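Local coordinates for protein laccase (Uncultured bacterium, PDB 4F7K) that probably oxidises phenolic and related substrates with copper as cofactor, reducing dioxygen to water, as an extracellular multicopper oxidase of the laccase class, at residues 197-209 / 236-250. Numbering follows the deposited sequence.
Sequences FPVELEGVEGKVV and IADVITDAPIGFVFP
Glu200 and Val248 exchange two backbone hydrogen bonds, N to O in each direction at 2.7 Å, both donors lying in the carbonyl planes. Glu202 and Gly246 repeat this exchange one hydrogen-bonded pair further on, where Gly246 N, 3.0 Å from Glu202 O, sits above the acceptor's carbonyl plane. Beyond Gly203 the partner changes: Glu205 with Asp238 and Lys207 with Ile236 are again antiparallel hydrogen-bonded pairs, Asp238 N lying 2.7 Å from Glu205 O and the axes of strands 204-209 and 236-239 running at 169° to each other. Where the chain passes from one sheet to the other, Ile240 N donates a hydrogen bond to Gly203 O (3.1 Å).

Asp238 OD1 and Lys207 NZ find partners beyond the two segments, in salt bridges with Arg183 and Glu221. Between the two strand pairs, Val204 CG1 lies 3.6 Å from Ile245 CG1, the side chains crossing at about a right angle. Within strands 200-202 and 245-249, Leu201 runs alongside its neighbour Phe247, Leu201 CD1 3.9 Å from Phe247 CD1. At the far end, Phe197 directs its ring edge at the face of Phe249 in an offset edge-to-face pair, planes at 89° and centroids 5.7 Å apart. With CG anti to the backbone N (chi1 179°), the Phe249 ring also meets Pro198, Pro198 CD coming within 3.4 Å of Phe249 CE2.

Each segment thus contributes a strand to both sheets of this cupredoxin-type domain; main-chain bonds fix the register within each sheet, while apolar side chains such as Val204 and Ile245 join one sheet to the other.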
loop_
_atom_site.group_PDB
_atom_site.type_symbol
_atom_site.label_atom_id
_atom_site.label_comp_id
_atom_site.label_asym_id
_atom_site.label_seq_id
_atom_site.Cartn_x
_atom_site.Cartn_y
_atom_site.Cartn_z
ATOM N N PHE A 197 11.509 -2.718 1.365
ATOM C CA PHE A 197 11.978 -3.472 0.224
ATOM C C PHE A 197 12.526 -2.541 -0.869
ATOM O O PHE A 197 11.753 -1.796 -1.504
ATOM C CB PHE A 197 10.809 -4.283 -0.360
ATOM C CG PHE A 197 10.396 -5.470 0.488
ATOM C CD1 PHE A 197 11.270 -6.535 0.678
ATOM C CD2 PHE A 197 9.128 -5.529 1.057
ATOM C CE1 PHE A 197 10.908 -7.628 1.467
ATOM C CE2 PHE A 197 8.727 -6.633 1.840
ATOM C CZ PHE A 197 9.627 -7.692 2.041
ATOM N N PRO A 198 13.857 -2.579 -1.100
ATOM C CA PRO A 198 14.317 -2.100 -2.400
ATOM C C PRO A 198 13.846 -3.102 -3.421
ATOM O O PRO A 198 13.884 -4.316 -3.155
ATOM C CB PRO A 198 15.847 -2.162 -2.318
ATOM C CG PRO A 198 16.201 -2.833 -1.015
ATOM C CD PRO A 198 14.912 -3.263 -0.327
ATOM N N VAL A 199 13.357 -2.629 -4.559
ATOM C CA VAL A 199 12.880 -3.542 -5.580
ATOM C C VAL A 199 13.513 -3.220 -6.924
ATOM O O VAL A 199 13.247 -2.162 -7.497
ATOM C CB VAL A 199 11.355 -3.513 -5.749
ATOM C CG1 VAL A 199 10.930 -4.604 -6.734
ATOM C CG2 VAL A 199 10.645 -3.699 -4.381
ATOM N N GLU A 200 14.316 -4.154 -7.422
ATOM C CA GLU A 200 14.881 -4.054 -8.774
ATOM C C GLU A 200 14.043 -4.852 -9.769
ATOM O O GLU A 200 13.739 -6.037 -9.545
ATOM C CB GLU A 200 16.315 -4.548 -8.797
ATOM C CG GLU A 200 17.294 -3.608 -8.149
ATOM C CD GLU A 200 17.304 -2.196 -8.771
ATOM O OE1 GLU A 200 17.095 -2.057 -10.003
ATOM O OE2 GLU A 200 17.530 -1.215 -8.017
ATOM N N LEU A 201 13.638 -4.194 -10.849
ATOM C CA LEU A 201 12.944 -4.892 -11.929
ATOM C C LEU A 201 13.915 -5.450 -12.918
ATOM O O LEU A 201 14.837 -4.763 -13.315
ATOM C CB LEU A 201 11.995 -3.970 -12.656
ATOM C CG LEU A 201 10.553 -4.051 -12.209
ATOM C CD1 LEU A 201 10.433 -3.738 -10.772
ATOM C CD2 LEU A 201 9.797 -3.047 -13.018
ATOM N N GLU A 202 13.711 -6.693 -13.336
ATOM C CA GLU A 202 14.513 -7.266 -14.433
ATOM C C GLU A 202 13.648 -7.739 -15.588
ATOM O O GLU A 202 12.495 -8.106 -15.383
ATOM C CB GLU A 202 15.394 -8.393 -13.918
ATOM C CG GLU A 202 16.459 -7.882 -12.950
ATOM C CD GLU A 202 17.379 -8.955 -12.459
ATOM O OE1 GLU A 202 17.269 -10.118 -12.911
ATOM O OE2 GLU A 202 18.224 -8.624 -11.608
ATOM N N GLY A 203 14.205 -7.681 -16.806
ATOM C CA GLY A 203 13.525 -8.164 -18.020
ATOM C C GLY A 203 12.525 -7.209 -18.641
ATOM O O GLY A 203 11.829 -7.565 -19.581
ATOM N N VAL A 204 12.442 -5.997 -18.112
ATOM C CA VAL A 204 11.520 -5.010 -18.644
ATOM C C VAL A 204 12.200 -3.665 -18.721
ATOM O O VAL A 204 13.193 -3.421 -18.029
ATOM C CB VAL A 204 10.218 -4.831 -17.796
ATOM C CG1 VAL A 204 9.382 -6.089 -17.797
ATOM C CG2 VAL A 204 10.548 -4.371 -16.387
ATOM N N GLU A 205 11.625 -2.789 -19.541
ATOM C CA GLU A 205 12.118 -1.428 -19.701
ATOM C C GLU A 205 10.959 -0.439 -19.748
ATOM O O GLU A 205 10.015 -0.594 -20.533
ATOM C CB GLU A 205 12.961 -1.300 -20.982
ATOM C CG GLU A 205 13.917 -0.117 -20.982
ATOM C CD GLU A 205 14.934 -0.186 -22.106
ATOM O OE1 GLU A 205 14.529 -0.370 -23.275
ATOM O OE2 GLU A 205 16.142 -0.044 -21.816
ATOM N N GLY A 206 11.051 0.585 -18.912
ATOM C CA GLY A 206 10.019 1.600 -18.835
ATOM C C GLY A 206 10.252 2.465 -17.624
ATOM O O GLY A 206 11.408 2.720 -17.263
ATOM N N LYS A 207 9.163 2.881 -16.972
ATOM C CA LYS A 207 9.224 3.970 -15.997
ATOM C C LYS A 207 8.193 3.896 -14.886
ATOM O O LYS A 207 7.051 3.483 -15.111
ATOM C CB LYS A 207 9.031 5.325 -16.699
ATOM C CG LYS A 207 9.927 5.603 -17.890
ATOM C CD LYS A 207 11.361 5.959 -17.501
ATOM C CE LYS A 207 12.244 6.030 -18.783
ATOM N NZ LYS A 207 12.933 4.703 -19.035
ATOM N N VAL A 208 8.600 4.341 -13.695
ATOM C CA VAL A 208 7.653 4.657 -12.627
ATOM C C VAL A 208 6.725 5.780 -13.099
ATOM O O VAL A 208 7.191 6.846 -13.409
ATOM C CB VAL A 208 8.358 5.111 -11.319
ATOM C CG1 VAL A 208 7.330 5.413 -10.247
ATOM C CG2 VAL A 208 9.314 4.025 -10.803
ATOM N N VAL A 209 5.421 5.531 -13.117
ATOM C CA VAL A 209 4.442 6.531 -13.522
ATOM C C VAL A 209 3.531 7.046 -12.399
ATOM O O VAL A 209 2.859 8.067 -12.585
ATOM C CB VAL A 209 3.583 6.041 -14.708
ATOM C CG1 VAL A 209 4.476 5.774 -15.917
ATOM C CG2 VAL A 209 2.774 4.759 -14.292
ATOM N N ILE A 236 5.009 1.351 -15.781
ATOM C CA ILE A 236 4.674 0.862 -17.085
ATOM C C ILE A 236 5.981 0.575 -17.800
ATOM O O ILE A 236 6.897 1.390 -17.793
ATOM C CB ILE A 236 3.755 1.839 -17.841
ATOM C CG1 ILE A 236 2.376 1.846 -17.158
ATOM C CG2 ILE A 236 3.660 1.449 -19.303
ATOM C CD1 ILE A 236 1.533 3.106 -17.497
ATOM N N ALA A 237 6.060 -0.596 -18.410
ATOM C CA ALA A 237 7.271 -1.016 -19.057
ATOM C C ALA A 237 6.949 -2.014 -20.150
ATOM O O ALA A 237 5.858 -2.598 -20.179
ATOM C CB ALA A 237 8.241 -1.615 -18.033
ATOM N N ASP A 238 7.904 -2.172 -21.066
ATOM C CA ASP A 238 7.800 -3.121 -22.155
ATOM C C ASP A 238 8.631 -4.337 -21.797
ATOM O O ASP A 238 9.724 -4.209 -21.213
ATOM C CB ASP A 238 8.336 -2.498 -23.449
ATOM C CG ASP A 238 7.504 -1.299 -23.925
ATOM O OD1 ASP A 238 6.262 -1.414 -24.025
ATOM O OD2 ASP A 238 8.106 -0.237 -24.212
ATOM N N VAL A 239 8.122 -5.513 -22.146
ATOM C CA VAL A 239 8.846 -6.753 -21.905
ATOM C C VAL A 239 9.938 -6.894 -22.958
ATOM O O VAL A 239 9.641 -7.105 -24.151
ATOM C CB VAL A 239 7.913 -7.962 -21.953
ATOM C CG1 VAL A 239 8.691 -9.236 -21.668
ATOM C CG2 VAL A 239 6.751 -7.775 -20.966
ATOM N N ILE A 240 11.198 -6.773 -22.541
ATOM C CA ILE A 240 12.270 -6.690 -23.553
ATOM C C ILE A 240 12.951 -8.004 -23.944
ATOM O O ILE A 240 13.718 -8.025 -24.900
ATOM C CB ILE A 240 13.321 -5.551 -23.292
ATOM C CG1 ILE A 240 14.016 -5.709 -21.948
ATOM C CG2 ILE A 240 12.679 -4.175 -23.401
ATOM C CD1 ILE A 240 15.122 -4.673 -21.738
ATOM N N THR A 241 12.657 -9.101 -23.247
ATOM C CA THR A 241 13.343 -10.363 -23.560
ATOM C C THR A 241 12.483 -11.631 -23.404
ATOM O O THR A 241 11.271 -11.535 -23.213
ATOM C CB THR A 241 14.693 -10.475 -22.789
ATOM O OG1 THR A 241 15.555 -11.410 -23.462
ATOM C CG2 THR A 241 14.467 -10.864 -21.314
ATOM N N ASP A 242 13.118 -12.800 -23.523
ATOM C CA ASP A 242 12.461 -14.101 -23.355
ATOM C C ASP A 242 12.559 -14.639 -21.924
ATOM O O ASP A 242 11.900 -15.621 -21.578
ATOM C CB ASP A 242 13.041 -15.122 -24.344
ATOM N N ALA A 243 13.383 -13.998 -21.099
ATOM C CA ALA A 243 13.513 -14.398 -19.707
ATOM C C ALA A 243 12.278 -13.885 -18.989
ATOM O O ALA A 243 11.675 -12.913 -19.436
ATOM C CB ALA A 243 14.801 -13.818 -19.063
ATOM N N PRO A 244 11.888 -14.543 -17.887
ATOM C CA PRO A 244 10.750 -14.022 -17.141
ATOM C C PRO A 244 11.046 -12.612 -16.654
ATOM O O PRO A 244 12.218 -12.241 -16.495
ATOM C CB PRO A 244 10.645 -14.984 -15.956
ATOM C CG PRO A 244 11.360 -16.223 -16.400
ATOM C CD PRO A 244 12.501 -15.699 -17.205
ATOM N N ILE A 245 10.002 -11.823 -16.455
ATOM C CA ILE A 245 10.136 -10.581 -15.717
ATOM C C ILE A 245 10.454 -10.963 -14.267
ATOM O O ILE A 245 9.825 -11.876 -13.725
ATOM C CB ILE A 245 8.849 -9.762 -15.787
ATOM C CG1 ILE A 245 8.450 -9.544 -17.249
ATOM C CG2 ILE A 245 9.025 -8.448 -15.042
ATOM C CD1 ILE A 245 7.060 -8.967 -17.441
ATOM N N GLY A 246 11.453 -10.304 -13.670
ATOM C CA GLY A 246 11.914 -10.640 -12.307
ATOM C C GLY A 246 11.847 -9.442 -11.379
ATOM O O GLY A 246 12.147 -8.308 -11.801
ATOM N N PHE A 247 11.422 -9.701 -10.139
ATOM C CA PHE A 247 11.377 -8.726 -9.062
ATOM C C PHE A 247 12.458 -9.076 -8.033
ATOM O O PHE A 247 12.367 -10.096 -7.308
ATOM C CB PHE A 247 9.980 -8.722 -8.411
ATOM C CG PHE A 247 8.885 -8.283 -9.351
ATOM C CD1 PHE A 247 8.601 -6.937 -9.520
ATOM C CD2 PHE A 247 8.178 -9.220 -10.109
ATOM C CE1 PHE A 247 7.594 -6.523 -10.405
ATOM C CE2 PHE A 247 7.179 -8.809 -11.010
ATOM C CZ PHE A 247 6.901 -7.452 -11.161
ATOM N N VAL A 248 13.482 -8.239 -7.968
ATOM C CA VAL A 248 14.662 -8.567 -7.210
ATOM C C VAL A 248 14.873 -7.679 -5.989
ATOM O O VAL A 248 14.705 -6.482 -6.042
ATOM C CB VAL A 248 15.932 -8.632 -8.124
ATOM C CG1 VAL A 248 17.201 -8.893 -7.307
ATOM C CG2 VAL A 248 15.775 -9.743 -9.150
ATOM N N PHE A 249 15.259 -8.320 -4.887
ATOM C CA PHE A 249 15.662 -7.638 -3.681
ATOM C C PHE A 249 17.200 -7.738 -3.598
ATOM O O PHE A 249 17.750 -8.783 -3.221
ATOM C CB PHE A 249 14.945 -8.292 -2.496
ATOM C CG PHE A 249 15.277 -7.707 -1.147
ATOM C CD1 PHE A 249 14.660 -8.207 -0.017
ATOM C CD2 PHE A 249 16.210 -6.715 -0.988
ATOM C CE1 PHE A 249 14.969 -7.716 1.258
ATOM C CE2 PHE A 249 16.520 -6.217 0.292
ATOM C CZ PHE A 249 15.878 -6.727 1.403
ATOM N N PRO A 250 17.895 -6.657 -3.970
ATOM C CA PRO A 250 19.338 -6.666 -4.021
ATOM C C PRO A 250 19.891 -6.625 -2.602
ATOM O O PRO A 250 19.367 -5.900 -1.754
ATOM C CB PRO A 250 19.663 -5.370 -4.782
ATOM C CG PRO A 250 18.544 -4.447 -4.426
ATOM C CD PRO A 250 17.346 -5.297 -4.112
#